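Local atomic coordinates of stage III sporulation protein AH (PDB entry 3TUF), a protein that forms, together with SpoIIQ, an intercellular channel between mother cell and forespore that serves signalling during engulfment and sporulation. Residues D83-Y88 with N159-S164; D94-E99 with N152-K157; K98-L103 with E129-E134; Q144-A149 with T173-L178. All coordinates share one frame; numbering follows the deposited sequence.

Contact 1: residues D83-Y88 with N159-S164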
loop_
_atom_site.group_PDB
_atom_site.type_symbol
_atom_site.label_atom_id
_atom_site.label_comp_id
_atom_site.label_asym_id
_atom_site.label_seq_id
_atom_site.Cartn_x
_atom_site.Cartn_y
_atom_site.Cartn_z
ATOM N N ASP B 83 7.818 16.862 9.304
ATOM C CA ASP B 83 7.387 15.568 9.884
ATOM C C ASP B 83 7.955 14.449 9.008
ATOM O O ASP B 83 7.503 14.267 7.862
ATOM C CB ASP B 83 5.851 15.449 9.968
ATOM C CG ASP B 83 5.364 13.980 10.196
ATOM O OD1 ASP B 83 6.096 13.127 10.773
ATOM O OD2 ASP B 83 4.220 13.664 9.798
ATOM N N LEU B 84 8.920 13.694 9.554
ATOM C CA LEU B 84 9.715 12.720 8.775
ATOM C C LEU B 84 8.909 11.534 8.188
ATOM O O LEU B 84 9.230 11.042 7.081
ATOM C CB LEU B 84 10.949 12.224 9.571
ATOM C CG LEU B 84 12.252 13.066 9.781
ATOM C CD1 LEU B 84 13.314 12.220 10.528
ATOM C CD2 LEU B 84 12.851 13.702 8.484
ATOM N N PHE B 85 7.879 11.078 8.923
ATOM C CA PHE B 85 7.003 10.001 8.456
ATOM C C PHE B 85 6.254 10.343 7.175
ATOM O O PHE B 85 6.382 9.626 6.147
ATOM C CB PHE B 85 6.007 9.616 9.526
ATOM C CG PHE B 85 6.500 8.557 10.472
ATOM C CD1 PHE B 85 7.600 8.776 11.290
ATOM C CD2 PHE B 85 5.838 7.343 10.577
ATOM C CE1 PHE B 85 8.049 7.805 12.177
ATOM C CE2 PHE B 85 6.290 6.350 11.493
ATOM C CZ PHE B 85 7.412 6.600 12.279
ATOM N N THR B 86 5.473 11.421 7.222
ATOM C CA THR B 86 4.751 11.836 6.018
ATOM C C THR B 86 5.743 12.139 4.861
ATOM O O THR B 86 5.487 11.793 3.706
ATOM C CB THR B 86 3.743 13.010 6.285
ATOM O OG1 THR B 86 4.309 13.891 7.237
ATOM C CG2 THR B 86 2.343 12.514 6.853
ATOM N N THR B 87 6.890 12.747 5.132
ATOM C CA THR B 87 7.784 12.978 3.991
ATOM C C THR B 87 8.233 11.661 3.342
ATOM O O THR B 87 8.147 11.460 2.123
ATOM C CB THR B 87 8.981 13.846 4.345
ATOM O OG1 THR B 87 8.509 15.025 5.013
ATOM C CG2 THR B 87 9.711 14.258 3.075
ATOM N N TYR B 88 8.702 10.751 4.181
ATOM C CA TYR B 88 9.139 9.448 3.721
ATOM C C TYR B 88 8.037 8.694 2.928
ATOM O O TYR B 88 8.253 8.251 1.790
ATOM C CB TYR B 88 9.637 8.655 4.923
ATOM C CG TYR B 88 10.357 7.378 4.567
ATOM C CD1 TYR B 88 11.733 7.369 4.302
ATOM C CD2 TYR B 88 9.669 6.170 4.502
ATOM C CE1 TYR B 88 12.405 6.182 3.969
ATOM C CE2 TYR B 88 10.330 4.974 4.167
ATOM C CZ TYR B 88 11.690 4.988 3.905
ATOM O OH TYR B 88 12.318 3.791 3.589
ATOM N N ASN B 159 13.443 -2.252 7.042
ATOM C CA ASN B 159 13.544 -1.164 8.005
ATOM C C ASN B 159 12.228 -0.833 8.537
ATOM O O ASN B 159 11.260 -0.704 7.755
ATOM C CB ASN B 159 14.113 0.088 7.358
ATOM C CG ASN B 159 15.555 -0.026 7.209
ATOM O OD1 ASN B 159 16.069 -0.359 6.107
ATOM N ND2 ASN B 159 16.269 0.142 8.343
ATOM N N ILE B 160 12.167 -0.678 9.849
ATOM C CA ILE B 160 10.889 -0.507 10.479
ATOM C C ILE B 160 11.122 0.551 11.466
ATOM O O ILE B 160 12.047 0.460 12.299
ATOM C CB ILE B 160 10.522 -1.723 11.292
ATOM C CG1 ILE B 160 10.418 -2.949 10.369
ATOM C CG2 ILE B 160 9.217 -1.465 12.215
ATOM C CD1 ILE B 160 10.136 -4.232 11.169
ATOM N N THR B 161 10.285 1.575 11.393
ATOM C CA THR B 161 10.453 2.680 12.314
ATOM C C THR B 161 9.145 2.842 13.012
ATOM O O THR B 161 8.054 2.803 12.381
ATOM C CB THR B 161 10.905 3.988 11.610
ATOM O OG1 THR B 161 11.906 3.661 10.633
ATOM C CG2 THR B 161 11.472 5.009 12.646
ATOM N N VAL B 162 9.258 2.990 14.323
ATOM C CA VAL B 162 8.107 2.976 15.181
ATOM C C VAL B 162 8.179 4.262 16.020
ATOM O O VAL B 162 9.258 4.661 16.488
ATOM C CB VAL B 162 8.120 1.632 15.954
ATOM C CG1 VAL B 162 7.615 1.764 17.364
ATOM C CG2 VAL B 162 7.342 0.591 15.155
ATOM N N LYS B 163 7.056 4.969 16.125
ATOM C CA LYS B 163 6.946 6.103 17.045
ATOM C C LYS B 163 6.922 5.558 18.454
ATOM O O LYS B 163 6.107 4.685 18.732
ATOM C CB LYS B 163 5.650 6.862 16.785
ATOM C CG LYS B 163 5.802 8.093 15.868
ATOM C CD LYS B 163 6.435 9.290 16.587
ATOM C CE LYS B 163 6.188 10.613 15.838
ATOM N NZ LYS B 163 4.833 11.142 16.158
ATOM N N SER B 164 7.806 6.037 19.329
ATOM C CA SER B 164 7.858 5.576 20.734
ATOM C C SER B 164 8.933 6.286 21.567
ATOM O O SER B 164 10.048 6.550 21.079
ATOM C CB SER B 164 8.065 4.043 20.827
ATOM O OG SER B 164 7.900 3.559 22.152
#
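The ring of Phe85 makes the apolar contact: its CZ atom leads toward strand 159-163 and meets backbone before side chain. Phe85 CZ lies 3.9 Å from Thr161 O and 4.2 Å from Lys163 N, both oblique to the ring, while the carbonyl carbon of Val162 comes up at the ring edge. Of the side chains, Lys163 brings CG to 4.2 Å from Phe85 CZ, and Thr161 CG2 stands slightly farther off. CB of Phe85 already points at the strand, and with CG beside the backbone N (chi1 -88°) the ring continues to it; Leu150 and Asp148 also touch it. Helix 84-88 and strand 159-163 run largely antiparallel, at 145°. The strand is the central one of a three-stranded mixed sheet, between 149-152 and 188-194; Phe85 is the chief link to it from the first turn of helix 84-107, and Tyr88 reaches Leu150 of the neighbouring strand. The polar bonds lie within the helix start. Asp83 is its N-cap: Asp83 OD1 accepts from Phe85 N at 3.3 Å, a bent bond reaching it from well above the carboxylate plane. Asp83 OD2 takes the Thr86 hydroxyl, OG1 to OD2 2.6 Å, also from above that plane, so both carboxylate oxygens are held. Asp83 O is gripped twice by Thr87, through N and through OG1 at 3.1 Å. Thr86 packs on Thr139 of the second subunit.

Contact 2: residues D94-E99 with N152-K157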
loop_
_atom_site.group_PDB
_atom_site.type_symbol
_atom_site.label_atom_id
_atom_site.label_comp_id
_atom_site.label_asym_id
_atom_site.label_seq_id
_atom_site.Cartn_x
_atom_site.Cartn_y
_atom_site.Cartn_z
ATOM N N ASP B 94 5.992 8.133 -4.450
ATOM C CA ASP B 94 6.603 8.696 -5.680
ATOM C C ASP B 94 7.534 7.697 -6.365
ATOM O O ASP B 94 7.293 7.295 -7.551
ATOM C CB ASP B 94 7.366 9.997 -5.367
ATOM C CG ASP B 94 6.430 11.089 -4.818
ATOM O OD1 ASP B 94 5.201 10.812 -4.847
ATOM O OD2 ASP B 94 6.866 12.209 -4.371
ATOM N N ALA B 95 8.564 7.290 -5.602
ATOM C CA ALA B 95 9.556 6.347 -6.075
ATOM C C ALA B 95 8.895 5.023 -6.564
ATOM O O ALA B 95 9.112 4.589 -7.723
ATOM C CB ALA B 95 10.610 6.097 -5.000
ATOM N N ARG B 96 8.065 4.412 -5.727
ATOM C CA ARG B 96 7.363 3.191 -6.121
ATOM C C ARG B 96 6.619 3.346 -7.454
ATOM O O ARG B 96 6.665 2.460 -8.308
ATOM C CB ARG B 96 6.389 2.756 -5.024
ATOM C CG ARG B 96 7.026 2.610 -3.650
ATOM C CD ARG B 96 7.834 1.327 -3.550
ATOM N NE ARG B 96 7.290 0.416 -2.548
ATOM C CZ ARG B 96 7.934 0.049 -1.445
ATOM N NH1 ARG B 96 9.150 0.515 -1.198
ATOM N NH2 ARG B 96 7.362 -0.786 -0.588
ATOM N N SER B 97 5.934 4.473 -7.615
ATOM C CA SER B 97 5.122 4.768 -8.816
ATOM C C SER B 97 5.944 4.681 -10.061
ATOM O O SER B 97 5.567 3.992 -11.034
ATOM C CB SER B 97 4.630 6.194 -8.793
ATOM O OG SER B 97 3.438 6.228 -8.085
ATOM N N LYS B 98 7.049 5.435 -10.010
ATOM C CA LYS B 98 8.015 5.482 -11.060
ATOM C C LYS B 98 8.463 4.093 -11.337
ATOM O O LYS B 98 8.449 3.660 -12.499
ATOM C CB LYS B 98 9.226 6.315 -10.657
ATOM C CG LYS B 98 9.096 7.758 -11.075
ATOM C CD LYS B 98 10.113 8.707 -10.313
ATOM C CE LYS B 98 9.503 9.345 -9.011
ATOM N NZ LYS B 98 10.530 9.780 -7.995
ATOM N N GLU B 99 8.864 3.387 -10.275
ATOM C CA GLU B 99 9.193 1.975 -10.426
ATOM C C GLU B 99 8.173 1.162 -11.248
ATOM O O GLU B 99 8.555 0.571 -12.276
ATOM C CB GLU B 99 9.337 1.343 -9.085
ATOM C CG GLU B 99 10.725 1.231 -8.637
ATOM C CD GLU B 99 10.916 -0.075 -7.874
ATOM O OE1 GLU B 99 11.084 -1.124 -8.549
ATOM O OE2 GLU B 99 10.869 -0.059 -6.617
ATOM N N ASN B 152 9.707 -0.485 5.484
ATOM C CA ASN B 152 10.173 -0.569 4.117
ATOM C C ASN B 152 10.831 -1.912 4.001
ATOM O O ASN B 152 11.832 -2.196 4.688
ATOM C CB ASN B 152 11.108 0.622 3.751
ATOM C CG ASN B 152 11.758 0.476 2.351
ATOM O OD1 ASN B 152 11.972 -0.615 1.815
ATOM N ND2 ASN B 152 12.101 1.604 1.770
ATOM N N ALA B 153 10.253 -2.736 3.142
ATOM C CA ALA B 153 10.602 -4.139 3.080
ATOM C C ALA B 153 11.249 -4.422 1.754
ATOM O O ALA B 153 11.326 -5.572 1.301
ATOM C CB ALA B 153 9.350 -4.983 3.240
ATOM N N GLU B 154 11.724 -3.371 1.112
ATOM C CA GLU B 154 12.100 -3.521 -0.285
ATOM C C GLU B 154 13.430 -4.222 -0.591
ATOM O O GLU B 154 13.516 -4.950 -1.589
ATOM C CB GLU B 154 12.043 -2.202 -1.008
ATOM C CG GLU B 154 11.987 -2.402 -2.469
ATOM C CD GLU B 154 11.769 -1.092 -3.186
ATOM O OE1 GLU B 154 11.923 0.006 -2.536
ATOM O OE2 GLU B 154 11.441 -1.174 -4.400
ATOM N N GLY B 155 14.453 -4.012 0.212
ATOM C CA GLY B 155 15.760 -4.493 -0.207
ATOM C C GLY B 155 16.274 -5.738 0.498
ATOM O O GLY B 155 15.552 -6.710 0.685
ATOM N N ASP B 156 17.551 -5.684 0.872
ATOM C CA ASP B 156 18.209 -6.741 1.607
ATOM C C ASP B 156 17.861 -6.678 3.086
ATOM O O ASP B 156 17.982 -7.668 3.790
ATOM C CB ASP B 156 19.719 -6.593 1.462
ATOM C CG ASP B 156 20.262 -7.207 0.166
ATOM O OD1 ASP B 156 19.505 -7.955 -0.512
ATOM O OD2 ASP B 156 21.460 -6.947 -0.152
ATOM N N LYS B 157 17.463 -5.512 3.561
ATOM C CA LYS B 157 17.175 -5.348 4.938
ATOM C C LYS B 157 15.742 -4.907 4.920
ATOM O O LYS B 157 15.268 -4.402 3.881
ATOM C CB LYS B 157 18.024 -4.222 5.453
ATOM C CG LYS B 157 18.313 -4.334 6.921
ATOM C CD LYS B 157 18.342 -2.986 7.611
ATOM C CE LYS B 157 19.656 -2.287 7.381
ATOM N NZ LYS B 157 19.874 -1.268 8.459
#
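Arg96 and Glu154 lie alongside each other, pointing opposite ways, the arginine reaching from helix 94-99 and the glutamate from the turn after strand 149-152. Arg96 NH1 forms a salt bridge with Glu154 OE1 at 3.1 Å; the two flat groups are turned 60° apart and OE1 stands oblique to the guanidinium, with NH1 the nitrogen in contact. With CG anti to the backbone N (chi1 -161°) and the chain extended beyond it, Glu154 spans the gap at full length. Arg96, bent at chi2 and chi3, has its strongest polar partner on helix 114-143, where NH2 pairs with Glu134 and NE with Glu131. Asn152 OD1 lies near the guanidinium plane at its edge, 4.3 Å from Arg96 NH1, and is otherwise occupied: it accepts from Glu154 N at 2.9 Å in an Asx turn, a nearly straight bond that fixes the backbone carrying Glu154. From the other direction comes Glu99, its carboxylate nearly coplanar with that of Glu154 (18°). The OE2 atoms of Glu99 and Glu154 are only 2.5 Å apart. Losing the carboxylate to an alanine at Glu154 would probably leave Arg96 NH1 without its acceptor on the turn and weaken the tie between turn and helix. Two carboxylates this close are likely to raise the pKa of one or both, while Arg96 beside Glu154 would probably lower it.

Contact 3: residues K98-L103 with E129-E134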
loop_
_atom_site.group_PDB
_atom_site.type_symbol
_atom_site.label_atom_id
_atom_site.label_comp_id
_atom_site.label_asym_id
_atom_site.label_seq_id
_atom_site.Cartn_x
_atom_site.Cartn_y
_atom_site.Cartn_z
ATOM N N LYS B 98 7.049 5.435 -10.010
ATOM C CA LYS B 98 8.015 5.482 -11.060
ATOM C C LYS B 98 8.463 4.093 -11.337
ATOM O O LYS B 98 8.449 3.660 -12.499
ATOM C CB LYS B 98 9.226 6.315 -10.657
ATOM C CG LYS B 98 9.096 7.758 -11.075
ATOM C CD LYS B 98 10.113 8.707 -10.313
ATOM C CE LYS B 98 9.503 9.345 -9.011
ATOM N NZ LYS B 98 10.530 9.780 -7.995
ATOM N N GLU B 99 8.864 3.387 -10.275
ATOM C CA GLU B 99 9.193 1.975 -10.426
ATOM C C GLU B 99 8.173 1.162 -11.248
ATOM O O GLU B 99 8.555 0.571 -12.276
ATOM C CB GLU B 99 9.337 1.343 -9.085
ATOM C CG GLU B 99 10.725 1.231 -8.637
ATOM C CD GLU B 99 10.916 -0.075 -7.874
ATOM O OE1 GLU B 99 11.084 -1.124 -8.549
ATOM O OE2 GLU B 99 10.869 -0.059 -6.617
ATOM N N ARG B 100 6.903 1.135 -10.804
ATOM C CA ARG B 100 5.869 0.328 -11.470
ATOM C C ARG B 100 5.767 0.709 -12.906
ATOM O O ARG B 100 5.666 -0.146 -13.779
ATOM C CB ARG B 100 4.495 0.543 -10.867
ATOM C CG ARG B 100 4.366 0.065 -9.455
ATOM C CD ARG B 100 2.919 0.152 -8.968
ATOM N NE ARG B 100 2.460 1.505 -8.570
ATOM C CZ ARG B 100 2.726 2.092 -7.392
ATOM N NH1 ARG B 100 3.477 1.467 -6.467
ATOM N NH2 ARG B 100 2.241 3.301 -7.146
ATOM N N GLU B 101 5.793 2.013 -13.143
ATOM C CA GLU B 101 5.686 2.528 -14.484
ATOM C C GLU B 101 6.791 1.988 -15.433
ATOM O O GLU B 101 6.541 1.688 -16.619
ATOM C CB GLU B 101 5.732 4.032 -14.421
ATOM C CG GLU B 101 6.740 4.571 -15.390
ATOM C CD GLU B 101 6.451 5.964 -15.825
ATOM O OE1 GLU B 101 5.708 6.668 -15.098
ATOM O OE2 GLU B 101 6.970 6.344 -16.901
ATOM N N GLU B 102 8.004 1.870 -14.900
ATOM C CA GLU B 102 9.103 1.397 -15.694
ATOM C C GLU B 102 9.014 -0.089 -15.932
ATOM O O GLU B 102 9.147 -0.551 -17.085
ATOM C CB GLU B 102 10.406 1.778 -15.049
ATOM C CG GLU B 102 10.914 3.105 -15.578
ATOM C CD GLU B 102 11.645 3.943 -14.532
ATOM O OE1 GLU B 102 12.320 3.367 -13.641
ATOM O OE2 GLU B 102 11.544 5.195 -14.612
ATOM N N LEU B 103 8.774 -0.844 -14.863
ATOM C CA LEU B 103 8.479 -2.262 -15.031
ATOM C C LEU B 103 7.379 -2.446 -16.092
ATOM O O LEU B 103 7.555 -3.146 -17.106
ATOM C CB LEU B 103 8.087 -2.921 -13.698
ATOM C CG LEU B 103 9.188 -3.334 -12.672
ATOM C CD1 LEU B 103 10.609 -3.372 -13.283
ATOM C CD2 LEU B 103 9.153 -2.488 -11.387
ATOM N N GLU B 129 4.007 -7.566 -3.517
ATOM C CA GLU B 129 4.030 -8.354 -2.334
ATOM C C GLU B 129 4.774 -7.644 -1.217
ATOM O O GLU B 129 4.298 -7.650 -0.063
ATOM C CB GLU B 129 4.518 -9.767 -2.645
ATOM C CG GLU B 129 3.458 -10.542 -3.503
ATOM C CD GLU B 129 1.987 -10.506 -2.896
ATOM O OE1 GLU B 129 1.849 -10.557 -1.652
ATOM O OE2 GLU B 129 0.968 -10.423 -3.660
ATOM N N VAL B 130 5.892 -6.990 -1.577
ATOM C CA VAL B 130 6.563 -6.050 -0.707
ATOM C C VAL B 130 5.566 -4.993 -0.222
ATOM O O VAL B 130 5.434 -4.764 0.997
ATOM C CB VAL B 130 7.755 -5.376 -1.458
ATOM C CG1 VAL B 130 8.161 -3.959 -0.867
ATOM C CG2 VAL B 130 8.941 -6.336 -1.517
ATOM N N GLU B 131 4.857 -4.360 -1.164
ATOM C CA GLU B 131 3.818 -3.376 -0.796
ATOM C C GLU B 131 2.866 -3.953 0.256
ATOM O O GLU B 131 2.598 -3.306 1.284
ATOM C CB GLU B 131 2.957 -2.896 -2.009
ATOM C CG GLU B 131 3.643 -2.143 -3.212
ATOM C CD GLU B 131 3.998 -0.661 -2.903
ATOM O OE1 GLU B 131 3.716 -0.208 -1.752
ATOM O OE2 GLU B 131 4.551 0.047 -3.819
ATOM N N GLY B 132 2.352 -5.161 -0.024
ATOM C CA GLY B 132 1.393 -5.824 0.874
ATOM C C GLY B 132 1.980 -6.117 2.253
ATOM O O GLY B 132 1.313 -5.896 3.305
ATOM N N THR B 133 3.232 -6.614 2.235
ATOM C CA THR B 133 3.988 -6.909 3.437
ATOM C C THR B 133 4.141 -5.681 4.316
ATOM O O THR B 133 3.885 -5.741 5.518
ATOM C CB THR B 133 5.360 -7.403 3.077
ATOM O OG1 THR B 133 5.240 -8.732 2.538
ATOM C CG2 THR B 133 6.334 -7.382 4.334
ATOM N N GLU B 134 4.540 -4.561 3.730
ATOM C CA GLU B 134 4.686 -3.359 4.525
ATOM C C GLU B 134 3.395 -2.832 5.160
ATOM O O GLU B 134 3.407 -2.470 6.348
ATOM C CB GLU B 134 5.242 -2.277 3.654
ATOM C CG GLU B 134 6.364 -2.764 2.827
ATOM C CD GLU B 134 6.972 -1.639 2.054
ATOM O OE1 GLU B 134 6.265 -0.614 1.891
ATOM O OE2 GLU B 134 8.146 -1.772 1.638
#
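Arg100 NH1 and Glu131 OE2 form a salt bridge at 3.2 Å that alone carries the contact between these two helix segments. OE2 sits at the edge of the guanidinium, near its plane, but the carboxylate itself is turned 60° from that plane and the two side chains approach almost perpendicular to each other; a single oxygen therefore faces a single nitrogen, and the other carboxylate oxygen points elsewhere. Glu131 gets there by folding at chi2 (-76°), whereas Arg100 stays extended through chi2 and bends at chi3. The same Glu131 OE2 has a second cationic partner in Arg96 NE, one helical turn before Arg100, and OE1 pairs with Lys135 of the second subunit, its strongest partner. Three positive groups round one carboxylate would favour its ionised form, although the residue is buried. Arg100, in turn, gives NE to Glu129 of the second subunit, and Glu129 here receives Arg100 NE of that subunit, so the pairing is reciprocal. Farther out, Glu129 O on the helix accepts twice from Thr133, from N at 2.7 Å and from OG1 at 3.0 Å, the hydroxyl standing above the carbonyl plane. Helices 84-107 and 114-143 run antiparallel as a hairpin; farther along the first, Leu103 packs on Lys123 and Met124 of the second, and on the sheet side Glu134 touches Val151 and Asn152 at the end of strand 149-152.

Contact 4: residues Q144-A149 with T173-L178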
loop_
_atom_site.group_PDB
_atom_site.type_symbol
_atom_site.label_atom_id
_atom_site.label_comp_id
_atom_site.label_asym_id
_atom_site.label_seq_id
_atom_site.Cartn_x
_atom_site.Cartn_y
_atom_site.Cartn_z
ATOM N N GLN B 144 -0.453 -3.335 18.092
ATOM C CA GLN B 144 0.195 -3.669 19.353
ATOM C C GLN B 144 0.408 -2.476 20.264
ATOM O O GLN B 144 1.221 -2.529 21.170
ATOM C CB GLN B 144 1.481 -4.501 19.148
ATOM C CG GLN B 144 1.180 -5.818 18.414
ATOM C CD GLN B 144 0.209 -6.699 19.194
ATOM O OE1 GLN B 144 -0.872 -7.069 18.710
ATOM N NE2 GLN B 144 0.572 -7.028 20.377
ATOM N N GLY B 145 -0.336 -1.411 20.048
ATOM C CA GLY B 145 -0.189 -0.242 20.891
ATOM C C GLY B 145 0.878 0.692 20.376
ATOM O O GLY B 145 1.425 1.479 21.135
ATOM N N TYR B 146 1.229 0.636 19.104
ATOM C CA TYR B 146 2.106 1.726 18.658
ATOM C C TYR B 146 1.278 2.748 17.923
ATOM O O TYR B 146 0.419 2.395 17.091
ATOM C CB TYR B 146 3.304 1.255 17.844
ATOM C CG TYR B 146 4.316 0.484 18.682
ATOM C CD1 TYR B 146 5.234 1.152 19.508
ATOM C CD2 TYR B 146 4.338 -0.890 18.662
ATOM C CE1 TYR B 146 6.156 0.447 20.304
ATOM C CE2 TYR B 146 5.237 -1.606 19.444
ATOM C CZ TYR B 146 6.154 -0.944 20.266
ATOM O OH TYR B 146 7.041 -1.672 21.048
ATOM N N GLU B 147 1.513 4.012 18.267
ATOM C CA GLU B 147 0.761 5.143 17.690
ATOM C C GLU B 147 0.918 5.292 16.150
ATOM O O GLU B 147 -0.035 5.621 15.430
ATOM C CB GLU B 147 1.129 6.423 18.439
ATOM C CG GLU B 147 0.637 7.716 17.830
ATOM C CD GLU B 147 1.760 8.737 17.746
ATOM O OE1 GLU B 147 1.928 9.357 16.665
ATOM O OE2 GLU B 147 2.501 8.889 18.753
ATOM N N ASP B 148 2.109 5.023 15.641
ATOM C CA ASP B 148 2.307 4.957 14.196
ATOM C C ASP B 148 3.536 4.083 13.947
ATOM O O ASP B 148 4.353 3.904 14.859
ATOM C CB ASP B 148 2.520 6.364 13.610
ATOM C CG ASP B 148 2.277 6.419 12.091
ATOM O OD1 ASP B 148 2.012 5.355 11.455
ATOM O OD2 ASP B 148 2.349 7.543 11.526
ATOM N N ALA B 149 3.653 3.544 12.730
ATOM C CA ALA B 149 4.793 2.730 12.328
ATOM C C ALA B 149 5.059 2.855 10.848
ATOM O O ALA B 149 4.135 3.108 10.080
ATOM C CB ALA B 149 4.545 1.281 12.644
ATOM N N THR B 173 11.849 -7.037 20.072
ATOM C CA THR B 173 11.730 -8.437 19.723
ATOM C C THR B 173 10.218 -8.777 19.466
ATOM O O THR B 173 9.841 -9.572 18.543
ATOM C CB THR B 173 12.458 -9.241 20.775
ATOM O OG1 THR B 173 12.835 -10.507 20.220
ATOM C CG2 THR B 173 11.604 -9.399 22.020
ATOM N N ALA B 174 9.335 -8.143 20.221
ATOM C CA ALA B 174 7.901 -8.332 19.936
ATOM C C ALA B 174 7.547 -7.767 18.531
ATOM O O ALA B 174 6.744 -8.363 17.802
ATOM C CB ALA B 174 7.044 -7.722 21.029
ATOM N N ILE B 175 8.177 -6.670 18.125
ATOM C CA ILE B 175 7.984 -6.218 16.751
ATOM C C ILE B 175 8.576 -7.174 15.725
ATOM O O ILE B 175 7.928 -7.553 14.766
ATOM C CB ILE B 175 8.519 -4.848 16.586
ATOM C CG1 ILE B 175 7.595 -3.896 17.376
ATOM C CG2 ILE B 175 8.704 -4.478 15.035
ATOM C CD1 ILE B 175 8.055 -2.437 17.301
ATOM N N ILE B 176 9.806 -7.612 15.937
ATOM C CA ILE B 176 10.442 -8.536 14.987
ATOM C C ILE B 176 9.659 -9.831 14.904
ATOM O O ILE B 176 9.644 -10.510 13.873
ATOM C CB ILE B 176 11.933 -8.799 15.325
ATOM C CG1 ILE B 176 12.746 -7.556 15.072
ATOM C CG2 ILE B 176 12.495 -9.957 14.469
ATOM C CD1 ILE B 176 14.157 -7.656 15.753
ATOM N N ASP B 177 8.965 -10.166 15.985
ATOM C CA ASP B 177 8.111 -11.396 15.918
ATOM C C ASP B 177 6.989 -11.324 14.861
ATOM O O ASP B 177 6.657 -12.363 14.242
ATOM C CB ASP B 177 7.643 -11.841 17.303
ATOM C CG ASP B 177 8.810 -12.364 18.150
ATOM O OD1 ASP B 177 9.905 -12.694 17.532
ATOM O OD2 ASP B 177 8.633 -12.423 19.407
ATOM N N LEU B 178 6.486 -10.093 14.594
ATOM C CA LEU B 178 5.450 -9.888 13.531
ATOM C C LEU B 178 5.938 -10.199 12.098
ATOM O O LEU B 178 5.122 -10.413 11.192
ATOM C CB LEU B 178 4.805 -8.534 13.636
ATOM C CG LEU B 178 4.422 -8.214 15.071
ATOM C CD1 LEU B 178 4.056 -6.704 15.178
ATOM C CD2 LEU B 178 3.302 -9.093 15.574
#
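Asp148 OD1, two residues past the Tyr146 that touches helix 173-177, is gripped by two groups: Ala149 N donates to it at 2.8 Å, from 37° above the carboxylate plane, and Arg89 NH2 pairs with it in a salt bridge. This ties the loop down to helix 84-107 just where strand 149-152 begins. Across the contact everything is apolar. Ile175 CD1 approaches the tyrosine ring obliquely, 3.6 Å from Tyr146 CE2 and 3.8 Å from Tyr146 CZ, with the hydroxyl oxygen only slightly farther. A chi2 of 179° sets CD1 anti to CA, extending the branch so that its end reaches the ring, with Ile175 CG1 behind at 3.9 Å from Tyr146 CE2. A looser touch joins Gln144 CG to Leu178 CD1 at 4.4 Å. Between these two points Gly145 takes a positive phi of 88°, a conformation in which a CB would collide with Gln144 O, so glycine is called for; the chain can thus turn and present Gln144 and Tyr146 to the same helix. Around the pair, Ile141 of helix 114-143 and Val162 of the central strand touch both Tyr146 and Ile175. A serine in place of Tyr146 would probably open a gap beside Ile175 CD1 and leave Val162 short of a packing partner. Another side of the helix meets SpoIIQ, where Asp177 pairs with Lys67 of that chain. Two helices packed on one face of a three-stranded sheet, in the order helix, two strands, helix, strand, are consistent with the ring-building motif of secretion and flagellar rings.

Contacts 1, 2 and 3 follow one another down helix 84-107. Contacts 2 and 3 are centred only 6 Å apart and merge through Glu134, whose OE2 lies 2.6 Å from Arg96 NH2 and 2.8 Å from Ala153 N. Contact 1 lies about 15 Å from contact 2, centre to centre, bridged by Tyr88 OH and Asn152 ND2, 2.9 Å apart. Contact 4 leans on contact 1 from the other face of the sheet, Tyr146 CD1 standing 3.3 Å from Val162 CG1, yet its centre is about 23 Å from that of contact 3. The SpoIIQ interface adjoins contact 4, and the second subunit bears chiefly on contact 3.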